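Local coordinates for MdcE (Pseudomonas aeruginosa, PDB 5VIP), which serves as the gamma subunit of biotin-independent malonate decarboxylase, in which it probably has a transferase activity, at residues R277-L280 and R281-W284; P70-R73 and A74-G77; S236-D239 and L240-R244. One frame throughout, in Å; residues are numbered along the deposited sequence.

How the contacts relate
Contacts 2, 3 and 1 follow one another along the chain in that order. Contact 2 is a turn in the loop between strand 56-63 and helix 81-97, contact 3 is the first part of helix 237-254, and contact 1 closes helix 271-283 and the chain itself. They are independent local structures: centres lie about 45 Å apart for contacts 1 and 2, 44 Å for contacts 1 and 3, and 31 Å for contacts 2 and 3. Contacts 1 and 2 lie on opposite sides of the chain's centre, yet both reach another protein chain, whereas no other protein chain of the assembly touches contact 3. The partner protein is therefore met at two distant places.

Contact 1 of 3, residues R277-L280 and R281-W284; sequences RRLL and REQW
Arg278 and Glu282 form an i to i+4 salt bridge along the last turns of helix 271-283, with NH1 of Arg278 2.9 Å from OE2 of Glu282. The two run side by side. Arg278 leaves the helix with CG anti to the backbone N (chi1 -177°), then bends at chi3 (54°), which brings its guanidinium round to Glu282. The carboxylate oxygen sits at the guanidinium edge, but NH1 approaches it from above the carboxylate plane, the planes being 60° apart, and the bond is bent.

Carbon-to-oxygen contacts add to this: CD2 of Leu279 lies 3.7 Å from OE1 of Glu282, while CG of Gln283 rests 3.2 Å from O of Leu279. Leucines suit positions 279 and 280, since both pack on apolar side chains of another protein.

Backbone bonds carry the helix to its end. Arg281 N donates to Arg277 O (3.2 Å), Glu282 N to Arg278 O (3.1 Å) and Gln283 N to Leu279 O (2.9 Å), with a weak second bond from Gln283 N to Leu280 O.

Arg277 and Arg281 form salt bridges with acidic side chains of another chain, and the terminal carboxylate of Trp284 with basic ones; its indole packs on an apolar side chain there and also finds an acidic partner. The chemistry implies a helix end braced internally by one exposed ion pair and docked by complementary charge and apolar packing.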
ATOM      1  N   ARG A 277      11.252   3.797 -16.054  1.00 19.14           N
ATOM      2  CA  ARG A 277      11.705   2.417 -15.944  1.00 22.30           C
ATOM      3  C   ARG A 277      12.737   2.063 -17.011  1.00 21.74           C
ATOM      4  O   ARG A 277      13.678   1.311 -16.743  1.00 17.96           O
ATOM      5  CB  ARG A 277      10.512   1.455 -16.007  1.00 23.04           C
ATOM      6  CG  ARG A 277       9.687   1.447 -14.723  1.00 19.04           C
ATOM      7  CD  ARG A 277       8.609   0.368 -14.749  1.00 25.82           C
ATOM      8  NE  ARG A 277       8.008   0.166 -13.427  1.00 22.24           N
ATOM      9  CZ  ARG A 277       7.050   0.934 -12.912  1.00 25.05           C
ATOM     10  NH1 ARG A 277       6.564   1.962 -13.607  1.00 25.46           N
ATOM     11  NH2 ARG A 277       6.575   0.676 -11.699  1.00 20.33           N
ATOM     12  N   ARG A 278      12.579   2.610 -18.215  1.00 18.78           N
ATOM     13  CA  ARG A 278      13.581   2.376 -19.258  1.00 22.51           C
ATOM     14  C   ARG A 278      14.940   2.997 -18.876  1.00 19.64           C
ATOM     15  O   ARG A 278      15.984   2.370 -19.029  1.00 21.23           O
ATOM     16  CB  ARG A 278      13.093   2.932 -20.607  1.00 25.78           C
ATOM     17  CG  ARG A 278      14.046   2.664 -21.776  1.00 32.97           C
ATOM     18  CD  ARG A 278      13.501   3.192 -23.115  1.00 37.95           C
ATOM     19  NE  ARG A 278      13.136   4.610 -23.073  1.00 42.80           N
ATOM     20  CZ  ARG A 278      14.008   5.614 -23.160  1.00 42.19           C
ATOM     21  NH1 ARG A 278      15.305   5.362 -23.289  1.00 40.86           N
ATOM     22  NH2 ARG A 278      13.584   6.873 -23.117  1.00 41.43           N
ATOM     23  N   LEU A 279      14.926   4.226 -18.371  1.00 17.38           N
ATOM     24  CA  LEU A 279      16.174   4.882 -17.976  1.00 19.37           C
ATOM     25  C   LEU A 279      16.867   4.150 -16.818  1.00 21.33           C
ATOM     26  O   LEU A 279      18.084   3.963 -16.841  1.00 18.40           O
ATOM     27  CB  LEU A 279      15.916   6.334 -17.599  1.00 19.71           C
ATOM     28  CG  LEU A 279      15.463   7.216 -18.764  1.00 23.54           C
ATOM     29  CD1 LEU A 279      15.094   8.610 -18.284  1.00 24.08           C
ATOM     30  CD2 LEU A 279      16.559   7.269 -19.831  1.00 25.49           C
ATOM     31  N   LEU A 280      16.096   3.734 -15.812  1.00 19.50           N
ATOM     32  CA  LEU A 280      16.664   2.967 -14.700  1.00 20.38           C
ATOM     33  C   LEU A 280      17.388   1.719 -15.181  1.00 19.84           C
ATOM     34  O   LEU A 280      18.482   1.419 -14.721  1.00 19.23           O
ATOM     35  CB  LEU A 280      15.573   2.557 -13.705  1.00 17.84           C
ATOM     36  CG  LEU A 280      15.021   3.638 -12.785  1.00 23.09           C
ATOM     37  CD1 LEU A 280      13.820   3.100 -12.045  1.00 19.02           C
ATOM     38  CD2 LEU A 280      16.096   4.080 -11.810  1.00 21.90           C
ATOM     39  N   ARG A 281      16.774   0.989 -16.105  1.00 15.82           N
ATOM     40  CA  ARG A 281      17.379  -0.228 -16.618  1.00 20.93           C
ATOM     41  C   ARG A 281      18.675   0.043 -17.390  1.00 19.79           C
ATOM     42  O   ARG A 281      19.655  -0.699 -17.251  1.00 22.46           O
ATOM     43  CB  ARG A 281      16.393  -0.971 -17.515  1.00 19.60           C
ATOM     44  CG  ARG A 281      16.877  -2.336 -17.934  1.00 23.31           C
ATOM     45  CD  ARG A 281      15.809  -3.059 -18.751  1.00 26.10           C
ATOM     46  NE  ARG A 281      14.663  -3.474 -17.942  1.00 32.19           N
ATOM     47  CZ  ARG A 281      14.652  -4.554 -17.162  1.00 32.14           C
ATOM     48  NH1 ARG A 281      15.727  -5.322 -17.072  1.00 26.76           N
ATOM     49  NH2 ARG A 281      13.567  -4.864 -16.465  1.00 33.10           N
ATOM     50  N   GLU A 282      18.659   1.091 -18.209  1.00 20.29           N
ATOM     51  CA  GLU A 282      19.838   1.523 -18.961  1.00 19.75           C
ATOM     52  C   GLU A 282      20.973   1.911 -18.022  1.00 19.11           C
ATOM     53  O   GLU A 282      22.141   1.629 -18.287  1.00 21.84           O
ATOM     54  CB  GLU A 282      19.494   2.715 -19.872  1.00 23.13           C
ATOM     55  CG  GLU A 282      18.583   2.359 -21.054  1.00 27.15           C
ATOM     56  CD  GLU A 282      18.175   3.560 -21.893  1.00 33.33           C
ATOM     57  OE1 GLU A 282      18.578   4.698 -21.565  1.00 31.92           O
ATOM     58  OE2 GLU A 282      17.433   3.362 -22.885  1.00 39.48           O
ATOM     59  N   GLN A 283      20.632   2.564 -16.921  1.00 18.31           N
ATOM     60  CA  GLN A 283      21.665   3.126 -16.055  1.00 19.35           C
ATOM     61  C   GLN A 283      22.035   2.256 -14.846  1.00 19.06           C
ATOM     62  O   GLN A 283      22.978   2.576 -14.120  1.00 18.94           O
ATOM     63  CB  GLN A 283      21.220   4.496 -15.573  1.00 18.85           C
ATOM     64  CG  GLN A 283      20.941   5.462 -16.705  1.00 18.76           C
ATOM     65  CD  GLN A 283      20.446   6.787 -16.207  1.00 19.31           C
ATOM     66  OE1 GLN A 283      20.674   7.142 -15.053  1.00 19.30           O
ATOM     67  NE2 GLN A 283      19.756   7.537 -17.074  1.00 19.44           N
ATOM     68  N   TRP A 284      21.297   1.171 -14.643  1.00 16.92           N
ATOM     69  CA  TRP A 284      21.439   0.311 -13.457  1.00 19.46           C
ATOM     70  C   TRP A 284      22.869  -0.152 -13.173  1.00 26.81           C
ATOM     71  O   TRP A 284      23.593  -0.597 -14.070  1.00 22.62           O
ATOM     72  CB  TRP A 284      20.559  -0.927 -13.613  1.00 21.17           C
ATOM     73  CG  TRP A 284      20.353  -1.705 -12.343  1.00 20.43           C
ATOM     74  CD1 TRP A 284      20.848  -2.943 -12.048  1.00 18.62           C
ATOM     75  CD2 TRP A 284      19.571  -1.303 -11.213  1.00 18.87           C
ATOM     76  NE1 TRP A 284      20.426  -3.332 -10.797  1.00 21.69           N
ATOM     77  CE2 TRP A 284      19.644  -2.344 -10.263  1.00 17.51           C
ATOM     78  CE3 TRP A 284      18.822  -0.161 -10.908  1.00 17.21           C
ATOM     79  CZ2 TRP A 284      18.984  -2.284  -9.028  1.00 16.97           C
ATOM     80  CZ3 TRP A 284      18.162  -0.102  -9.675  1.00 19.60           C
ATOM     81  CH2 TRP A 284      18.252  -1.158  -8.757  1.00 15.21           C
ATOM     82  OXT TRP A 284      23.321  -0.126 -12.026  1.00 24.51           O
TER

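Contact 2 of 3, residues P70-R73 and A74-G77; sequences PFPR and ARQG
The guanidinium of Arg75 lies across Pro72, whose CA sits 3.5 Å above one face, offset toward the rim of the group. CB of Pro72 lies over the same face, 3.9 Å from NH1. The arginine reaches this place as a straight rod: its CG stands beside the backbone N (chi1 -76°), and the chain then runs extended to NE, its methylene CD passing 3.7 Å from O of Pro72. Asn69, just before Pro70, is the polar partner: NE of Arg75 donates to its backbone O. NH2 too is hydrogen-bonded to a residue flanking the segments, and both bonds help fix the rotation of the group over the proline. The other flat group, the ring of Phe71, leads away from the turn and is buried among Leu81 and Leu82 of helix 81-97, Arg121 and Glu122 of helix 120-124, and an apolar side chain of another protein.

Between these groups the backbone folds into a type I beta turn, Phe71-Pro72-Arg73-Ala74, closed by Ala74 N donating to Phe71 O at 2.8 Å. The donor stands well above the carbonyl plane (46°). Proline is well suited to the second position of such a turn, because its ring holds phi near the value required (-57°).

CB of Phe71 meets CB of Ala74 at 4.3 Å; a small methyl fits this buried corner, where it also touches Glu83 of helix 81-97. A water continues the backbone linkage past the turn, accepting from Arg75 N at 3.1 Å and donating to Pro72 O at 3.3 Å.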
ATOM      1  N   PRO A  70     -16.147  -2.651  17.238  1.00 28.74           N
ATOM      2  CA  PRO A  70     -15.458  -2.375  18.505  1.00 31.67           C
ATOM      3  C   PRO A  70     -14.691  -1.051  18.462  1.00 32.96           C
ATOM      4  O   PRO A  70     -14.513  -0.421  19.501  1.00 32.92           O
ATOM      5  CB  PRO A  70     -14.502  -3.565  18.654  1.00 29.91           C
ATOM      6  CG  PRO A  70     -15.183  -4.671  17.915  1.00 31.44           C
ATOM      7  CD  PRO A  70     -15.904  -4.027  16.760  1.00 30.43           C
ATOM      8  N   PHE A  71     -14.262  -0.637  17.269  1.00 31.08           N
ATOM      9  CA  PHE A  71     -13.586   0.642  17.090  1.00 30.14           C
ATOM     10  C   PHE A  71     -14.533   1.699  16.534  1.00 28.51           C
ATOM     11  O   PHE A  71     -14.979   1.603  15.386  1.00 27.62           O
ATOM     12  CB  PHE A  71     -12.360   0.466  16.186  1.00 23.07           C
ATOM     13  CG  PHE A  71     -11.251  -0.284  16.853  1.00 26.92           C
ATOM     14  CD1 PHE A  71     -10.351   0.379  17.668  1.00 27.94           C
ATOM     15  CD2 PHE A  71     -11.140  -1.660  16.718  1.00 28.38           C
ATOM     16  CE1 PHE A  71      -9.333  -0.302  18.309  1.00 26.69           C
ATOM     17  CE2 PHE A  71     -10.126  -2.353  17.367  1.00 25.78           C
ATOM     18  CZ  PHE A  71      -9.221  -1.666  18.162  1.00 26.59           C
ATOM     19  N   PRO A  72     -14.840   2.717  17.350  1.00 29.80           N
ATOM     20  CA  PRO A  72     -15.850   3.725  17.000  1.00 30.04           C
ATOM     21  C   PRO A  72     -15.523   4.429  15.690  1.00 28.72           C
ATOM     22  O   PRO A  72     -16.431   4.772  14.939  1.00 28.81           O
ATOM     23  CB  PRO A  72     -15.801   4.707  18.176  1.00 29.91           C
ATOM     24  CG  PRO A  72     -15.157   3.959  19.285  1.00 36.32           C
ATOM     25  CD  PRO A  72     -14.211   2.993  18.651  1.00 31.56           C
ATOM     26  N   ARG A  73     -14.237   4.607  15.402  1.00 23.84           N
ATOM     27  CA  ARG A  73     -13.838   5.302  14.183  1.00 27.34           C
ATOM     28  C   ARG A  73     -13.984   4.426  12.925  1.00 28.71           C
ATOM     29  O   ARG A  73     -13.730   4.874  11.798  1.00 27.96           O
ATOM     30  CB  ARG A  73     -12.401   5.815  14.323  1.00 25.68           C
ATOM     31  CG  ARG A  73     -12.246   6.951  15.348  1.00 25.12           C
ATOM     32  CD  ARG A  73     -13.182   8.135  15.054  1.00 26.93           C
ATOM     33  NE  ARG A  73     -13.187   8.505  13.637  1.00 32.91           N
ATOM     34  CZ  ARG A  73     -14.008   9.396  13.084  1.00 35.45           C
ATOM     35  NH1 ARG A  73     -14.913  10.033  13.821  1.00 34.91           N
ATOM     36  NH2 ARG A  73     -13.928   9.645  11.781  1.00 33.47           N
ATOM     37  N   ALA A  74     -14.416   3.183  13.111  1.00 24.37           N
ATOM     38  CA  ALA A  74     -14.578   2.279  11.976  1.00 25.67           C
ATOM     39  C   ALA A  74     -16.003   1.736  11.879  1.00 27.73           C
ATOM     40  O   ALA A  74     -16.198   0.545  11.644  1.00 26.82           O
ATOM     41  CB  ALA A  74     -13.583   1.131  12.074  1.00 21.46           C
ATOM     42  N   ARG A  75     -17.001   2.596  12.049  1.00 26.50           N
ATOM     43  CA  ARG A  75     -18.383   2.105  12.070  1.00 26.22           C
ATOM     44  C   ARG A  75     -19.186   2.488  10.840  1.00 31.66           C
ATOM     45  O   ARG A  75     -20.408   2.339  10.815  1.00 34.55           O
ATOM     46  CB  ARG A  75     -19.091   2.605  13.330  1.00 27.95           C
ATOM     47  CG  ARG A  75     -18.662   1.833  14.551  1.00 28.41           C
ATOM     48  CD  ARG A  75     -19.185   2.412  15.843  1.00 32.83           C
ATOM     49  NE  ARG A  75     -18.707   1.613  16.966  1.00 30.81           N
ATOM     50  CZ  ARG A  75     -18.799   1.970  18.241  1.00 32.49           C
ATOM     51  NH1 ARG A  75     -19.357   3.128  18.569  1.00 33.32           N
ATOM     52  NH2 ARG A  75     -18.325   1.169  19.184  1.00 28.15           N
ATOM     53  N   GLN A  76     -18.507   2.978   9.813  1.00 28.33           N
ATOM     54  CA  GLN A  76     -19.189   3.367   8.590  1.00 29.85           C
ATOM     55  C   GLN A  76     -18.511   2.791   7.349  1.00 29.22           C
ATOM     56  O   GLN A  76     -18.506   3.414   6.295  1.00 30.55           O
ATOM     57  CB  GLN A  76     -19.264   4.891   8.498  1.00 31.44           C
ATOM     58  CG  GLN A  76     -19.929   5.521   9.715  1.00 37.25           C
ATOM     59  CD  GLN A  76     -20.491   6.889   9.434  1.00 42.27           C
ATOM     60  OE1 GLN A  76     -19.754   7.867   9.327  1.00 53.72           O
ATOM     61  NE2 GLN A  76     -21.807   6.965   9.295  1.00 53.14           N
ATOM     62  N   GLY A  77     -17.931   1.603   7.478  1.00 25.32           N
ATOM     63  CA  GLY A  77     -17.387   0.913   6.324  1.00 26.06           C
ATOM     64  C   GLY A  77     -15.897   1.128   6.085  1.00 24.01           C
ATOM     65  O   GLY A  77     -15.343   0.589   5.123  1.00 20.78           O
TER
HETATM   66  O   HOH W   1     -16.920   5.702  11.826  1.00 33.65           O

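Contact 3 of 3, residues S236-D239 and L240-R244; sequences STAD and LVRVR
Asp239 and Arg242 meet with their flat groups strongly turned against each other, carboxylate and guanidinium planes 74° apart. NH2 of Arg242 reaches OD1 of Asp239 at 2.8 Å in an i to i+3 salt bridge; the oxygen lies at the guanidinium edge, whereas the donor comes from above the carboxylate plane. The arginine chain bends at chi3 (-82°), which folds the guanidinium back over the preceding turn. One face then lies over Ala238, whose O is 3.6 Å above the plane and over its centre, and the methyl CB of Ala238 is 3.5 Å from NH2. Alanine suits this place, since its one methyl lies directly against the guanidinium. CG of Leu240 stands 3.8 Å above one face of the Arg244 guanidinium, over its centre.

The other carboxylate oxygen faces back toward the start of the helix. Ser236 N donates to OD2 of Asp239 at 3.2 Å, and Asp239 N to OG of Ser236 at 3.0 Å. This reciprocal pair is a capping box, with Ser236 as N-cap: the serine hydroxyl and the aspartate each satisfy a backbone N-H at the N-terminal end. A negative charge here is likely to be favoured by the helix dipole. Regular i to i+4 bonds follow, from Leu240 N to Ser236 O (3.0 Å) through Val243 N to Asp239 O (2.8 Å).

The carboxylate has further partners in the loop after strand 225-227, the edge strand of the six-stranded sheet within this chain: OD1 accepts from Glu230 N and OD2 from Thr231 N, while NH2 of Arg242, shared between two carboxylates, also salt-bridges to OE2 of Glu230. On another flank of helix 237-254, Leu240 packs on Ala31 and Leu32 and Val243 on Trp28, so helix 24-33 lies against the helix start.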
ATOM      1  N   SER A 236     -29.346  -6.410 -11.134  1.00 34.37           N
ATOM      2  CA  SER A 236     -30.384  -7.185 -11.789  1.00 33.04           C
ATOM      3  C   SER A 236     -29.807  -8.553 -12.121  1.00 35.20           C
ATOM      4  O   SER A 236     -28.600  -8.768 -11.981  1.00 33.00           O
ATOM      5  CB  SER A 236     -30.860  -6.478 -13.052  1.00 30.34           C
ATOM      6  OG  SER A 236     -29.882  -6.587 -14.074  1.00 30.64           O
ATOM      7  N   THR A 237     -30.656  -9.475 -12.562  1.00 32.79           N
ATOM      8  CA  THR A 237     -30.193 -10.799 -12.957  1.00 30.83           C
ATOM      9  C   THR A 237     -29.215 -10.687 -14.116  1.00 28.08           C
ATOM     10  O   THR A 237     -28.199 -11.379 -14.145  1.00 32.46           O
ATOM     11  CB  THR A 237     -31.369 -11.718 -13.364  1.00 33.09           C
ATOM     12  OG1 THR A 237     -32.330 -11.754 -12.306  1.00 35.93           O
ATOM     13  CG2 THR A 237     -30.878 -13.139 -13.638  1.00 36.72           C
ATOM     14  N   ALA A 238     -29.527  -9.803 -15.063  1.00 26.75           N
ATOM     15  CA  ALA A 238     -28.673  -9.579 -16.229  1.00 29.44           C
ATOM     16  C   ALA A 238     -27.331  -8.968 -15.820  1.00 28.92           C
ATOM     17  O   ALA A 238     -26.292  -9.276 -16.402  1.00 29.23           O
ATOM     18  CB  ALA A 238     -29.375  -8.679 -17.238  1.00 31.85           C
ATOM     19  N   ASP A 239     -27.372  -8.082 -14.833  1.00 25.92           N
ATOM     20  CA  ASP A 239     -26.157  -7.480 -14.294  1.00 27.06           C
ATOM     21  C   ASP A 239     -25.242  -8.555 -13.712  1.00 29.02           C
ATOM     22  O   ASP A 239     -24.038  -8.609 -14.009  1.00 27.90           O
ATOM     23  CB  ASP A 239     -26.504  -6.453 -13.222  1.00 26.08           C
ATOM     24  CG  ASP A 239     -27.022  -5.152 -13.798  1.00 29.01           C
ATOM     25  OD1 ASP A 239     -26.758  -4.871 -14.988  1.00 28.69           O
ATOM     26  OD2 ASP A 239     -27.670  -4.395 -13.046  1.00 29.39           O
ATOM     27  N   LEU A 240     -25.833  -9.417 -12.888  1.00 27.86           N
ATOM     28  CA  LEU A 240     -25.111 -10.495 -12.232  1.00 28.23           C
ATOM     29  C   LEU A 240     -24.464 -11.391 -13.284  1.00 31.58           C
ATOM     30  O   LEU A 240     -23.309 -11.797 -13.149  1.00 27.43           O
ATOM     31  CB  LEU A 240     -26.059 -11.288 -11.324  1.00 28.71           C
ATOM     32  CG  LEU A 240     -25.498 -12.161 -10.209  1.00 39.40           C
ATOM     33  CD1 LEU A 240     -24.511 -11.370  -9.354  1.00 32.62           C
ATOM     34  CD2 LEU A 240     -26.640 -12.704  -9.342  1.00 33.24           C
ATOM     35  N   VAL A 241     -25.210 -11.661 -14.353  1.00 29.29           N
ATOM     36  CA  VAL A 241     -24.711 -12.458 -15.468  1.00 30.24           C
ATOM     37  C   VAL A 241     -23.551 -11.770 -16.190  1.00 28.04           C
ATOM     38  O   VAL A 241     -22.555 -12.408 -16.526  1.00 28.04           O
ATOM     39  CB  VAL A 241     -25.846 -12.759 -16.487  1.00 29.74           C
ATOM     40  CG1 VAL A 241     -25.283 -13.370 -17.763  1.00 31.49           C
ATOM     41  CG2 VAL A 241     -26.883 -13.671 -15.856  1.00 28.73           C
ATOM     42  N   ARG A 242     -23.682 -10.471 -16.437  1.00 27.39           N
ATOM     43  CA  ARG A 242     -22.622  -9.740 -17.119  1.00 27.35           C
ATOM     44  C   ARG A 242     -21.359  -9.692 -16.254  1.00 25.88           C
ATOM     45  O   ARG A 242     -20.252  -9.882 -16.755  1.00 26.54           O
ATOM     46  CB  ARG A 242     -23.076  -8.319 -17.493  1.00 25.24           C
ATOM     47  CG  ARG A 242     -24.101  -8.273 -18.647  1.00 33.99           C
ATOM     48  CD  ARG A 242     -24.429  -6.841 -19.096  1.00 35.84           C
ATOM     49  NE  ARG A 242     -25.425  -6.214 -18.233  1.00 34.47           N
ATOM     50  CZ  ARG A 242     -26.737  -6.262 -18.446  1.00 33.01           C
ATOM     51  NH1 ARG A 242     -27.218  -6.898 -19.506  1.00 36.51           N
ATOM     52  NH2 ARG A 242     -27.575  -5.672 -17.598  1.00 35.73           N
ATOM     53  N   VAL A 243     -21.526  -9.448 -14.958  1.00 25.71           N
ATOM     54  CA  VAL A 243     -20.373  -9.349 -14.065  1.00 25.46           C
ATOM     55  C   VAL A 243     -19.696 -10.710 -13.875  1.00 25.85           C
ATOM     56  O   VAL A 243     -18.473 -10.808 -13.939  1.00 24.45           O
ATOM     57  CB  VAL A 243     -20.764  -8.762 -12.700  1.00 26.72           C
ATOM     58  CG1 VAL A 243     -19.599  -8.901 -11.691  1.00 26.02           C
ATOM     59  CG2 VAL A 243     -21.161  -7.313 -12.863  1.00 27.81           C
ATOM     60  N   ARG A 244     -20.486 -11.763 -13.676  1.00 25.05           N
ATOM     61  CA  ARG A 244     -19.919 -13.106 -13.553  1.00 24.79           C
ATOM     62  C   ARG A 244     -19.144 -13.491 -14.805  1.00 27.15           C
ATOM     63  O   ARG A 244     -18.073 -14.099 -14.721  1.00 28.89           O
ATOM     64  CB  ARG A 244     -21.014 -14.140 -13.270  1.00 29.24           C
ATOM     65  CG  ARG A 244     -21.342 -14.255 -11.798  1.00 31.98           C
ATOM     66  CD  ARG A 244     -22.526 -15.153 -11.522  1.00 34.32           C
ATOM     67  NE  ARG A 244     -22.761 -15.230 -10.085  1.00 41.12           N
ATOM     68  CZ  ARG A 244     -23.888 -15.657  -9.526  1.00 44.11           C
ATOM     69  NH1 ARG A 244     -24.899 -16.045 -10.289  1.00 42.00           N
ATOM     70  NH2 ARG A 244     -24.003 -15.684  -8.202  1.00 42.99           N
TER